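Local coordinates for protein acyl-coenzyme A oxidase 1 (Yarrowia lipolytica, PDB 5Y9D) that catalyses the oxidation of 2,3-saturated acyl-CoA by oxygen to (2E)-enoyl-CoA and hydrogen peroxide, using FAD, in peroxisomal fatty acid beta-oxidation, at residues K63-I68 with D651-A656; T77-C82 with M92-A97; Q115-G118 with S123-T126; G118-S123 with S323-T328. All coordinates share one frame; numbering follows the deposited sequence.

Contact 1 of 4, residues K63-I68 with D651-A656; sequences KIMSSI and DFFINA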
loop_
_atom_site.group_PDB
_atom_site.type_symbol
_atom_site.label_atom_id
_atom_site.label_comp_id
_atom_site.label_asym_id
_atom_site.label_seq_id
_atom_site.Cartn_x
_atom_site.Cartn_y
_atom_site.Cartn_z
ATOM N N LYS A 63 28.214 15.995 -3.292
ATOM C CA LYS A 63 29.134 15.667 -2.202
ATOM C C LYS A 63 28.517 14.748 -1.148
ATOM O O LYS A 63 29.187 13.844 -0.664
ATOM C CB LYS A 63 29.670 16.914 -1.494
ATOM C CG LYS A 63 31.107 17.297 -1.850
ATOM C CD LYS A 63 31.620 18.493 -1.036
ATOM C CE LYS A 63 31.130 19.835 -1.574
ATOM N NZ LYS A 63 31.907 21.009 -1.065
ATOM N N ILE A 64 27.263 14.961 -0.774
ATOM C CA ILE A 64 26.681 14.103 0.239
ATOM C C ILE A 64 26.579 12.695 -0.331
ATOM O O ILE A 64 26.890 11.705 0.347
ATOM C CB ILE A 64 25.267 14.532 0.707
ATOM C CG1 ILE A 64 25.198 15.974 1.194
ATOM C CG2 ILE A 64 24.791 13.604 1.805
ATOM C CD1 ILE A 64 26.350 16.362 2.043
ATOM N N MET A 65 26.118 12.616 -1.578
ATOM C CA MET A 65 25.767 11.339 -2.188
ATOM C C MET A 65 26.951 10.481 -2.498
ATOM O O MET A 65 26.832 9.270 -2.362
ATOM C CB MET A 65 24.916 11.545 -3.430
ATOM C CG MET A 65 23.550 12.064 -3.033
ATOM S SD MET A 65 22.597 12.731 -4.389
ATOM C CE MET A 65 21.750 11.228 -4.839
ATOM N N SER A 66 28.091 11.066 -2.884
ATOM C CA SER A 66 29.294 10.238 -3.061
ATOM C C SER A 66 29.826 9.720 -1.733
ATOM O O SER A 66 30.420 8.650 -1.683
ATOM C CB SER A 66 30.431 10.964 -3.759
ATOM O OG SER A 66 29.998 12.190 -4.246
ATOM N N SER A 67 29.672 10.480 -0.659
ATOM C CA SER A 67 30.075 9.936 0.626
ATOM C C SER A 67 29.233 8.749 0.933
ATOM O O SER A 67 29.768 7.705 1.274
ATOM C CB SER A 67 29.964 10.938 1.748
ATOM O OG SER A 67 30.877 11.970 1.479
ATOM N N ILE A 68 27.924 8.876 0.786
ATOM C CA ILE A 68 27.046 7.739 1.075
ATOM C C ILE A 68 27.303 6.540 0.165
ATOM O O ILE A 68 27.355 5.436 0.653
ATOM C CB ILE A 68 25.567 8.135 1.100
ATOM C CG1 ILE A 68 25.311 9.201 2.171
ATOM C CG2 ILE A 68 24.697 6.938 1.454
ATOM C CD1 ILE A 68 24.123 10.083 1.866
ATOM N N ASP A 651 23.377 4.731 -9.588
ATOM C CA ASP A 651 22.756 3.404 -9.479
ATOM C C ASP A 651 22.713 2.910 -8.036
ATOM O O ASP A 651 21.853 2.087 -7.669
ATOM C CB ASP A 651 23.425 2.371 -10.388
ATOM C CG ASP A 651 23.012 2.525 -11.868
ATOM O OD1 ASP A 651 22.023 3.216 -12.192
ATOM O OD2 ASP A 651 23.681 1.935 -12.723
ATOM N N PHE A 652 23.588 3.434 -7.206
ATOM C CA PHE A 652 23.555 3.091 -5.821
ATOM C C PHE A 652 22.193 3.507 -5.203
ATOM O O PHE A 652 21.586 2.734 -4.460
ATOM C CB PHE A 652 24.726 3.788 -5.093
ATOM C CG PHE A 652 24.750 3.551 -3.611
ATOM C CD1 PHE A 652 23.931 4.287 -2.766
ATOM C CD2 PHE A 652 25.577 2.579 -3.059
ATOM C CE1 PHE A 652 23.948 4.069 -1.402
ATOM C CE2 PHE A 652 25.596 2.362 -1.698
ATOM C CZ PHE A 652 24.797 3.114 -0.859
ATOM N N PHE A 653 21.752 4.746 -5.464
ATOM C CA PHE A 653 20.476 5.226 -4.892
ATOM C C PHE A 653 19.267 4.658 -5.618
ATOM O O PHE A 653 18.182 4.610 -5.054
ATOM C CB PHE A 653 20.402 6.747 -4.803
ATOM C CG PHE A 653 21.421 7.336 -3.874
ATOM C CD1 PHE A 653 21.150 7.480 -2.533
ATOM C CD2 PHE A 653 22.663 7.720 -4.344
ATOM C CE1 PHE A 653 22.086 8.001 -1.664
ATOM C CE2 PHE A 653 23.611 8.251 -3.487
ATOM C CZ PHE A 653 23.328 8.382 -2.141
ATOM N N ILE A 654 19.453 4.195 -6.847
ATOM C CA ILE A 654 18.409 3.414 -7.488
ATOM C C ILE A 654 18.185 2.161 -6.663
ATOM O O ILE A 654 17.074 1.899 -6.190
ATOM C CB ILE A 654 18.782 3.068 -8.944
ATOM C CG1 ILE A 654 18.747 4.339 -9.810
ATOM C CG2 ILE A 654 17.834 2.041 -9.534
ATOM C CD1 ILE A 654 17.440 5.112 -9.745
ATOM N N ASN A 655 19.276 1.431 -6.476
ATOM C CA ASN A 655 19.312 0.154 -5.804
ATOM C C ASN A 655 18.286 -0.840 -6.384
ATOM O O ASN A 655 17.586 -1.557 -5.654
ATOM C CB ASN A 655 19.150 0.360 -4.305
ATOM C CG ASN A 655 19.637 -0.823 -3.522
ATOM O OD1 ASN A 655 19.232 -1.054 -2.381
ATOM N ND2 ASN A 655 20.495 -1.603 -4.142
ATOM N N ALA A 656 18.214 -0.895 -7.707
ATOM C CA ALA A 656 17.258 -1.782 -8.386
ATOM C C ALA A 656 17.678 -2.065 -9.834
ATOM O O ALA A 656 17.693 -1.162 -10.646
ATOM C CB ALA A 656 15.833 -1.185 -8.361
#
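Met65 on helix 55-70 lies against the ring of Phe653, which projects from the short helix 651-654. The contact starts at CB of Met65, 3.5 Å from Phe653 CE2. CG follows and stays by the same end of the ring, with Met65 CG 3.8 Å from Phe653 CZ. SD passes above the ring but at a distance, 5.1 Å from its centroid. The chain then bends at chi3 (91°), and the turn carries CE in over the face. There Met65 CE sits 3.9 Å from the centroid of the Phe653 ring, displaced toward the rim. The methyl makes a CH-pi contact.

The backbone of Met65 takes part as well. Its carbonyl O lies in the plane of the same ring, at the edge, 3.6 Å from Phe653 CZ. One residue thus meets both a face and an edge. The other face is covered by Phe652, whose CD1 stands over the ring centre. Phe653 is therefore held between a methyl and a second ring.

Ile68 lies further along the helix. Its CB is 3.9 Å from Phe653 CZ, and its CG2 is 4.1 Å from Phe652 CE1. It runs at about a right angle to both phenylalanine side chains. Leu116 of helix 107-118 packs on Met65, and His117 of that helix packs on Ile68. The result is a mostly buried, apolar junction between the N-terminal helices and the C-terminal helical region of an acyl-CoA oxidase, with a Met-aromatic contact at its heart.

Contact 2 of 4, residues T77-C82 with M92-A97; sequences TADYDC and MERVAA
Arg94 and Asp79 form a salt bridge across the contact. The guanidinium grips the carboxylate end-on with two nitrogens, one to each oxygen. Arg94 NH2 donates to Asp79 OD1 at 2.7 Å, and the bond is almost straight at 171°. It uses the syn lone pair of OD1 and lies in the guanidinium plane. Arg94 NH1 donates to Asp79 OD2 at 2.8 Å. This second bond also comes from the syn side, but it rises 20° out of the carboxylate plane. The two flat groups are only 22° apart, so the pair is nearly coplanar.

The two side chains come from opposite directions. Arg94 is extended from CG to NE, which lets it span the gap from helix 84-98. The CA atoms of Asp79 and Arg94 remain 12.3 Å apart. Asp79 lies in the connection that leads from helix 55-70 into helix 84-98. The bridge thus fastens this interhelical connection to the helix that follows it, within the N-terminal helical domain of the oxidase. An alanine at Asp79 takes away both bonds, and the guanidinium, left with Asp121 at NH1, would probably be freer to turn about its end.

The backbone makes a single turn here, with Asp81 N bonded to Ala78 O at 3.1 Å. Further out, Arg94 NH1 also makes a salt bridge to Asp121, so two acidic groups share this nitrogen, and Arg94 NE bonds weakly to Val73 O. Tyr80 OH is hydrogen-bonded to Asn655 O. On the far side of helix 84-98, Ala96 packs on Phe694 of the second subunit.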
loop_
_atom_site.group_PDB
_atom_site.type_symbol
_atom_site.label_atom_id
_atom_site.label_comp_id
_atom_site.label_asym_id
_atom_site.label_seq_id
_atom_site.Cartn_x
_atom_site.Cartn_y
_atom_site.Cartn_z
ATOM N N THR A 77 23.686 -3.195 -1.128
ATOM C CA THR A 77 23.684 -4.385 -1.970
ATOM C C THR A 77 22.947 -5.582 -1.415
ATOM O O THR A 77 22.145 -6.149 -2.089
ATOM C CB THR A 77 25.133 -4.912 -2.205
ATOM O OG1 THR A 77 26.070 -3.826 -2.220
ATOM C CG2 THR A 77 25.217 -5.680 -3.480
ATOM N N ALA A 78 23.283 -6.013 -0.203
ATOM C CA ALA A 78 22.712 -7.245 0.373
ATOM C C ALA A 78 21.485 -6.995 1.287
ATOM O O ALA A 78 20.930 -7.926 1.825
ATOM C CB ALA A 78 23.799 -8.047 1.104
ATOM N N ASP A 79 21.043 -5.752 1.417
ATOM C CA ASP A 79 20.003 -5.402 2.390
ATOM C C ASP A 79 18.642 -6.025 2.198
ATOM O O ASP A 79 17.867 -6.138 3.149
ATOM C CB ASP A 79 19.765 -3.901 2.363
ATOM C CG ASP A 79 20.824 -3.133 3.083
ATOM O OD1 ASP A 79 21.782 -3.736 3.591
ATOM O OD2 ASP A 79 20.692 -1.902 3.145
ATOM N N TYR A 80 18.299 -6.359 0.972
ATOM C CA TYR A 80 17.018 -6.969 0.736
ATOM C C TYR A 80 16.950 -8.378 1.327
ATOM O O TYR A 80 15.887 -8.848 1.702
ATOM C CB TYR A 80 16.743 -7.035 -0.744
ATOM C CG TYR A 80 16.611 -5.685 -1.396
ATOM C CD1 TYR A 80 15.659 -4.777 -0.976
ATOM C CD2 TYR A 80 17.437 -5.324 -2.439
ATOM C CE1 TYR A 80 15.529 -3.537 -1.584
ATOM C CE2 TYR A 80 17.326 -4.093 -3.033
ATOM C CZ TYR A 80 16.363 -3.208 -2.613
ATOM O OH TYR A 80 16.260 -1.998 -3.260
ATOM N N ASP A 81 18.107 -9.026 1.398
ATOM C CA ASP A 81 18.235 -10.380 1.892
ATOM C C ASP A 81 18.350 -10.454 3.435
ATOM O O ASP A 81 18.321 -11.526 3.981
ATOM C CB ASP A 81 19.486 -11.032 1.269
ATOM C CG ASP A 81 19.404 -11.155 -0.265
ATOM O OD1 ASP A 81 18.403 -11.716 -0.786
ATOM O OD2 ASP A 81 20.358 -10.696 -0.953
ATOM N N CYS A 82 18.476 -9.313 4.113
ATOM C CA CYS A 82 18.708 -9.268 5.561
ATOM C C CYS A 82 17.557 -9.745 6.442
ATOM O O CYS A 82 16.411 -9.256 6.309
ATOM C CB CYS A 82 19.051 -7.840 5.982
ATOM S SG CYS A 82 20.794 -7.486 5.639
ATOM N N MET A 92 23.293 -0.481 13.304
ATOM C CA MET A 92 24.163 0.076 14.344
ATOM C C MET A 92 25.520 0.451 13.815
ATOM O O MET A 92 26.007 1.513 14.112
ATOM C CB MET A 92 24.351 -0.872 15.521
ATOM C CG MET A 92 23.635 -0.403 16.750
ATOM S SD MET A 92 24.109 1.243 17.281
ATOM C CE MET A 92 22.635 2.185 16.955
ATOM N N GLU A 93 26.142 -0.437 13.057
ATOM C CA GLU A 93 27.373 -0.075 12.358
ATOM C C GLU A 93 27.186 1.197 11.488
ATOM O O GLU A 93 28.050 2.108 11.496
ATOM C CB GLU A 93 27.842 -1.222 11.461
ATOM C CG GLU A 93 28.196 -2.484 12.199
ATOM C CD GLU A 93 28.350 -3.680 11.285
ATOM O OE1 GLU A 93 27.838 -3.617 10.139
ATOM O OE2 GLU A 93 28.980 -4.688 11.715
ATOM N N ARG A 94 26.091 1.251 10.723
ATOM C CA ARG A 94 25.863 2.406 9.838
ATOM C C ARG A 94 25.693 3.695 10.621
ATOM O O ARG A 94 26.275 4.706 10.285
ATOM C CB ARG A 94 24.720 2.155 8.860
ATOM C CG ARG A 94 25.080 1.038 7.884
ATOM C CD ARG A 94 23.918 0.587 7.046
ATOM N NE ARG A 94 24.185 -0.687 6.392
ATOM C CZ ARG A 94 23.338 -1.312 5.577
ATOM N NH1 ARG A 94 22.161 -0.775 5.276
ATOM N NH2 ARG A 94 23.672 -2.484 5.057
ATOM N N VAL A 95 24.939 3.651 11.699
ATOM C CA VAL A 95 24.839 4.795 12.597
ATOM C C VAL A 95 26.226 5.248 13.069
ATOM O O VAL A 95 26.524 6.433 13.045
ATOM C CB VAL A 95 23.938 4.484 13.831
ATOM C CG1 VAL A 95 24.008 5.619 14.860
ATOM C CG2 VAL A 95 22.515 4.274 13.399
ATOM N N ALA A 96 27.070 4.311 13.475
ATOM C CA ALA A 96 28.436 4.649 13.873
ATOM C C ALA A 96 29.218 5.394 12.805
ATOM O O ALA A 96 29.853 6.386 13.082
ATOM C CB ALA A 96 29.184 3.404 14.301
ATOM N N ALA A 97 29.120 4.932 11.566
ATOM C CA ALA A 97 29.884 5.482 10.438
ATOM C C ALA A 97 29.423 6.870 10.031
ATOM O O ALA A 97 30.237 7.634 9.483
ATOM C CB ALA A 97 29.791 4.557 9.239
#

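Contact 3 of 4, residues Q115-G118 with S123-T126; sequences QLHG and STRT
Arg125 has CG anti to the backbone N (chi1 -171°) and then bends at chi2 (-95°), which folds its guanidinium back over Gln115. On the other helix, CG of His117 also stands anti to N (chi1 -176°), and the ring reaches Thr124. These are two consecutive helices, 107-118 and 122-142, joined by a very short connection in the N-terminal helical domain. They come close where the chain turns: the CA atoms of Gly118 and Arg125 are 5.5 Å apart.

Gly118 has no side chain, and its CA rests 4.1 Å from Arg125 CB. A CB at Gly118 would run into Arg125 NH1.

The guanidinium of Arg125 has Gln115 N over one face. Arg125 NH1 is 3.8 Å from Gln115 CA. The Gln115 and Arg125 side chains lie side by side and point the same way. Their polar ends are held by helix 306-334: Arg125 NH1 forms a salt bridge with Asp318, and Gln115 NE2 bonds to Ser314 OG.

Thr124 turns its carbon atoms to the imidazole, while its hydroxyl bonds to Asp121. His117 NE2 is 3.8 Å from Thr124 CB and 3.9 Å from Thr124 CG2.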
loop_
_atom_site.group_PDB
_atom_site.type_symbol
_atom_site.label_atom_id
_atom_site.label_comp_id
_atom_site.label_asym_id
_atom_site.label_seq_id
_atom_site.Cartn_x
_atom_site.Cartn_y
_atom_site.Cartn_z
ATOM N N GLN A 115 17.882 12.902 4.559
ATOM C CA GLN A 115 16.933 12.714 3.459
ATOM C C GLN A 115 17.493 11.856 2.326
ATOM O O GLN A 115 16.861 10.880 1.911
ATOM C CB GLN A 115 16.470 14.074 2.923
ATOM C CG GLN A 115 15.600 14.824 3.903
ATOM C CD GLN A 115 15.518 16.318 3.649
ATOM O OE1 GLN A 115 15.933 16.846 2.596
ATOM N NE2 GLN A 115 14.937 17.011 4.610
ATOM N N LEU A 116 18.694 12.190 1.861
ATOM C CA LEU A 116 19.316 11.457 0.757
ATOM C C LEU A 116 19.601 9.991 1.102
ATOM O O LEU A 116 19.426 9.086 0.272
ATOM C CB LEU A 116 20.597 12.133 0.328
ATOM C CG LEU A 116 20.455 13.580 -0.135
ATOM C CD1 LEU A 116 21.790 14.311 -0.026
ATOM C CD2 LEU A 116 19.931 13.643 -1.554
ATOM N N HIS A 117 20.039 9.743 2.331
ATOM C CA HIS A 117 20.346 8.381 2.756
ATOM C C HIS A 117 19.078 7.557 2.964
ATOM O O HIS A 117 19.085 6.342 2.767
ATOM C CB HIS A 117 21.180 8.443 4.013
ATOM C CG HIS A 117 21.647 7.117 4.496
ATOM N ND1 HIS A 117 21.915 6.067 3.648
ATOM C CD2 HIS A 117 21.892 6.667 5.741
ATOM C CE1 HIS A 117 22.309 5.023 4.350
ATOM N NE2 HIS A 117 22.297 5.360 5.624
ATOM N N GLY A 118 17.985 8.228 3.323
ATOM C CA GLY A 118 16.688 7.576 3.548
ATOM C C GLY A 118 16.037 7.087 2.278
ATOM O O GLY A 118 15.126 6.256 2.321
ATOM N N SER A 123 16.009 2.298 7.764
ATOM C CA SER A 123 16.260 1.870 9.133
ATOM C C SER A 123 17.368 2.744 9.807
ATOM O O SER A 123 17.188 3.237 10.924
ATOM C CB SER A 123 16.579 0.372 9.180
ATOM O OG SER A 123 15.416 -0.442 8.928
ATOM N N THR A 124 18.482 2.979 9.114
ATOM C CA THR A 124 19.583 3.771 9.691
ATOM C C THR A 124 19.159 5.231 9.818
ATOM O O THR A 124 19.544 5.945 10.745
ATOM C CB THR A 124 20.827 3.768 8.799
ATOM O OG1 THR A 124 21.312 2.437 8.617
ATOM C CG2 THR A 124 21.920 4.646 9.416
ATOM N N ARG A 125 18.391 5.692 8.853
ATOM C CA ARG A 125 17.937 7.036 8.915
ATOM C C ARG A 125 17.141 7.230 10.215
ATOM O O ARG A 125 17.456 8.088 11.004
ATOM C CB ARG A 125 17.132 7.352 7.659
ATOM C CG ARG A 125 16.772 8.807 7.508
ATOM C CD ARG A 125 15.376 9.092 8.055
ATOM N NE ARG A 125 15.154 10.534 8.058
ATOM C CZ ARG A 125 14.843 11.251 6.987
ATOM N NH1 ARG A 125 14.711 10.661 5.822
ATOM N NH2 ARG A 125 14.673 12.566 7.096
ATOM N N THR A 126 16.175 6.361 10.490
ATOM C CA THR A 126 15.383 6.494 11.703
ATOM C C THR A 126 16.209 6.316 12.984
ATOM O O THR A 126 16.024 7.068 13.976
ATOM C CB THR A 126 14.260 5.474 11.698
ATOM O OG1 THR A 126 13.482 5.672 10.531
ATOM C CG2 THR A 126 13.365 5.627 12.913
#

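Contact 4 of 4, residues G118-S123 with S323-T328; sequences GMVDMS and SKRFLT
The guanidinium of Arg325 is covered on both faces. Val120 CG1 lies 3.7 Å above one face, and Phe326 CZ of its own helix lies 3.5 Å above the other. Both are displaced toward the rim. Met119 O is at the edge. Arg325 NH1 donates to it at 2.8 Å, but the bond is bent (134°) and the oxygen is tilted 29° from the guanidinium plane. The donor lies in the carbonyl plane of Met119.

Arg325 reaches across with CG anti to its own N and an extended chain. Met119 bends at chi3 and brings its methyl against the base of that chain, the two crossing at a slant: Met119 CE is 3.6 Å from Arg325 CB and 3.8 Å from Lys324 CE. The loop between helices 107-118 and 122-142 is thereby packed on helix 306-334 of the C-alpha1 region. In the same loop Asp121 is the N-cap of helix 122-142.

Tyr80 OH meets Arg325 NH2 in a weak hydrogen bond. A leucine in place of Arg325 would probably leave the carbonyl of Met119 without its donor and strip Ile654 O of the bond it receives from Arg325 NE. One turn along the helix, Thr328 OG1 bonds back to Lys324 O at 2.9 Å.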
loop_
_atom_site.group_PDB
_atom_site.type_symbol
_atom_site.label_atom_id
_atom_site.label_comp_id
_atom_site.label_asym_id
_atom_site.label_seq_id
_atom_site.Cartn_x
_atom_site.Cartn_y
_atom_site.Cartn_z
ATOM N N GLY A 118 17.985 8.228 3.323
ATOM C CA GLY A 118 16.688 7.576 3.548
ATOM C C GLY A 118 16.037 7.087 2.278
ATOM O O GLY A 118 15.126 6.256 2.321
ATOM N N MET A 119 16.482 7.598 1.133
ATOM C CA MET A 119 16.046 7.029 -0.140
ATOM C C MET A 119 16.188 5.531 -0.236
ATOM O O MET A 119 15.398 4.927 -0.903
ATOM C CB MET A 119 16.862 7.566 -1.305
ATOM C CG MET A 119 16.698 9.039 -1.532
ATOM S SD MET A 119 17.607 9.427 -3.009
ATOM C CE MET A 119 16.366 8.908 -4.174
ATOM N N VAL A 120 17.248 4.975 0.344
ATOM C CA VAL A 120 17.603 3.545 0.199
ATOM C C VAL A 120 17.818 2.792 1.519
ATOM O O VAL A 120 17.943 1.571 1.503
ATOM C CB VAL A 120 18.882 3.323 -0.653
ATOM C CG1 VAL A 120 18.620 3.684 -2.092
ATOM C CG2 VAL A 120 20.041 4.142 -0.132
ATOM N N ASP A 121 17.889 3.513 2.636
ATOM C CA ASP A 121 18.055 2.884 3.948
ATOM C C ASP A 121 17.264 3.623 5.018
ATOM O O ASP A 121 17.789 4.403 5.786
ATOM C CB ASP A 121 19.528 2.806 4.341
ATOM C CG ASP A 121 19.742 2.008 5.615
ATOM O OD1 ASP A 121 18.740 1.522 6.186
ATOM O OD2 ASP A 121 20.894 1.871 6.071
ATOM N N MET A 122 15.983 3.336 5.088
ATOM C CA MET A 122 15.174 3.947 6.096
ATOM C C MET A 122 15.505 3.514 7.531
ATOM O O MET A 122 15.345 4.328 8.433
ATOM C CB MET A 122 13.690 3.792 5.736
ATOM C CG MET A 122 13.211 4.950 4.824
ATOM S SD MET A 122 11.682 4.705 3.879
ATOM C CE MET A 122 12.259 4.210 2.247
ATOM N N SER A 123 16.009 2.298 7.764
ATOM C CA SER A 123 16.260 1.870 9.133
ATOM C C SER A 123 17.368 2.744 9.807
ATOM O O SER A 123 17.188 3.237 10.924
ATOM C CB SER A 123 16.579 0.372 9.180
ATOM O OG SER A 123 15.416 -0.442 8.928
ATOM N N SER A 323 9.884 9.203 -3.727
ATOM C CA SER A 323 9.049 9.184 -4.927
ATOM C C SER A 323 9.893 9.233 -6.151
ATOM O O SER A 323 9.657 8.514 -7.089
ATOM C CB SER A 323 8.083 10.357 -4.948
ATOM O OG SER A 323 7.008 10.063 -4.073
ATOM N N LYS A 324 10.922 10.059 -6.123
ATOM C CA LYS A 324 11.689 10.237 -7.313
ATOM C C LYS A 324 12.504 8.985 -7.588
ATOM O O LYS A 324 12.873 8.748 -8.734
ATOM C CB LYS A 324 12.557 11.470 -7.243
ATOM C CG LYS A 324 13.939 11.251 -6.662
ATOM C CD LYS A 324 14.553 12.600 -6.284
ATOM C CE LYS A 324 15.894 12.382 -5.652
ATOM N NZ LYS A 324 16.577 13.664 -5.484
ATOM N N ARG A 325 12.771 8.189 -6.555
ATOM C CA ARG A 325 13.535 6.990 -6.748
ATOM C C ARG A 325 12.672 5.962 -7.455
ATOM O O ARG A 325 13.082 5.348 -8.430
ATOM C CB ARG A 325 14.004 6.432 -5.407
ATOM C CG ARG A 325 14.762 5.113 -5.520
ATOM C CD ARG A 325 15.154 4.539 -4.159
ATOM N NE ARG A 325 15.512 3.135 -4.297
ATOM C CZ ARG A 325 15.328 2.201 -3.374
ATOM N NH1 ARG A 325 14.802 2.488 -2.187
ATOM N NH2 ARG A 325 15.626 0.949 -3.688
ATOM N N PHE A 326 11.452 5.788 -6.974
ATOM C CA PHE A 326 10.601 4.733 -7.517
ATOM C C PHE A 326 9.977 5.142 -8.847
ATOM O O PHE A 326 9.771 4.308 -9.688
ATOM C CB PHE A 326 9.598 4.238 -6.468
ATOM C CG PHE A 326 10.252 3.452 -5.352
ATOM C CD1 PHE A 326 10.712 2.160 -5.576
ATOM C CD2 PHE A 326 10.440 4.010 -4.093
ATOM C CE1 PHE A 326 11.318 1.420 -4.568
ATOM C CE2 PHE A 326 11.069 3.286 -3.085
ATOM C CZ PHE A 326 11.498 1.979 -3.320
ATOM N N LEU A 327 9.741 6.423 -9.083
ATOM C CA LEU A 327 9.281 6.834 -10.415
ATOM C C LEU A 327 10.382 6.600 -11.459
ATOM O O LEU A 327 10.102 6.169 -12.593
ATOM C CB LEU A 327 8.836 8.280 -10.413
ATOM C CG LEU A 327 7.386 8.460 -9.985
ATOM C CD1 LEU A 327 7.248 9.794 -9.298
ATOM C CD2 LEU A 327 6.427 8.371 -11.180
ATOM N N THR A 328 11.638 6.835 -11.067
ATOM C CA THR A 328 12.746 6.513 -11.942
ATOM C C THR A 328 12.873 5.000 -12.207
ATOM O O THR A 328 13.155 4.588 -13.310
ATOM C CB THR A 328 14.049 7.091 -11.421
ATOM O OG1 THR A 328 13.949 8.514 -11.424
ATOM C CG2 THR A 328 15.255 6.688 -12.301
#

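Overall arrangement
Contacts 2, 3 and 4 fall within the chain loop closed by contact 1. Contacts 3 and 4 share Gly118 and Ser123, and their centres are about 9 Å apart. Contacts 1 and 4 meet where Arg325 NE bonds to Ile654 O at 2.7 Å. Contact 2 reaches contact 4 through Arg94 NH1 and Asp121 OD2, 3.0 Å apart, and contact 1 through Tyr80 OH and Asn655 O, 2.8 Å apart. Contact 3 is near the catalytic centre: the side chain of Arg125 is about 8 Å from that of Glu464, the probable proton acceptor, and about 11 Å from a bound FAD. The other three lie away from the active site and the FAD pocket.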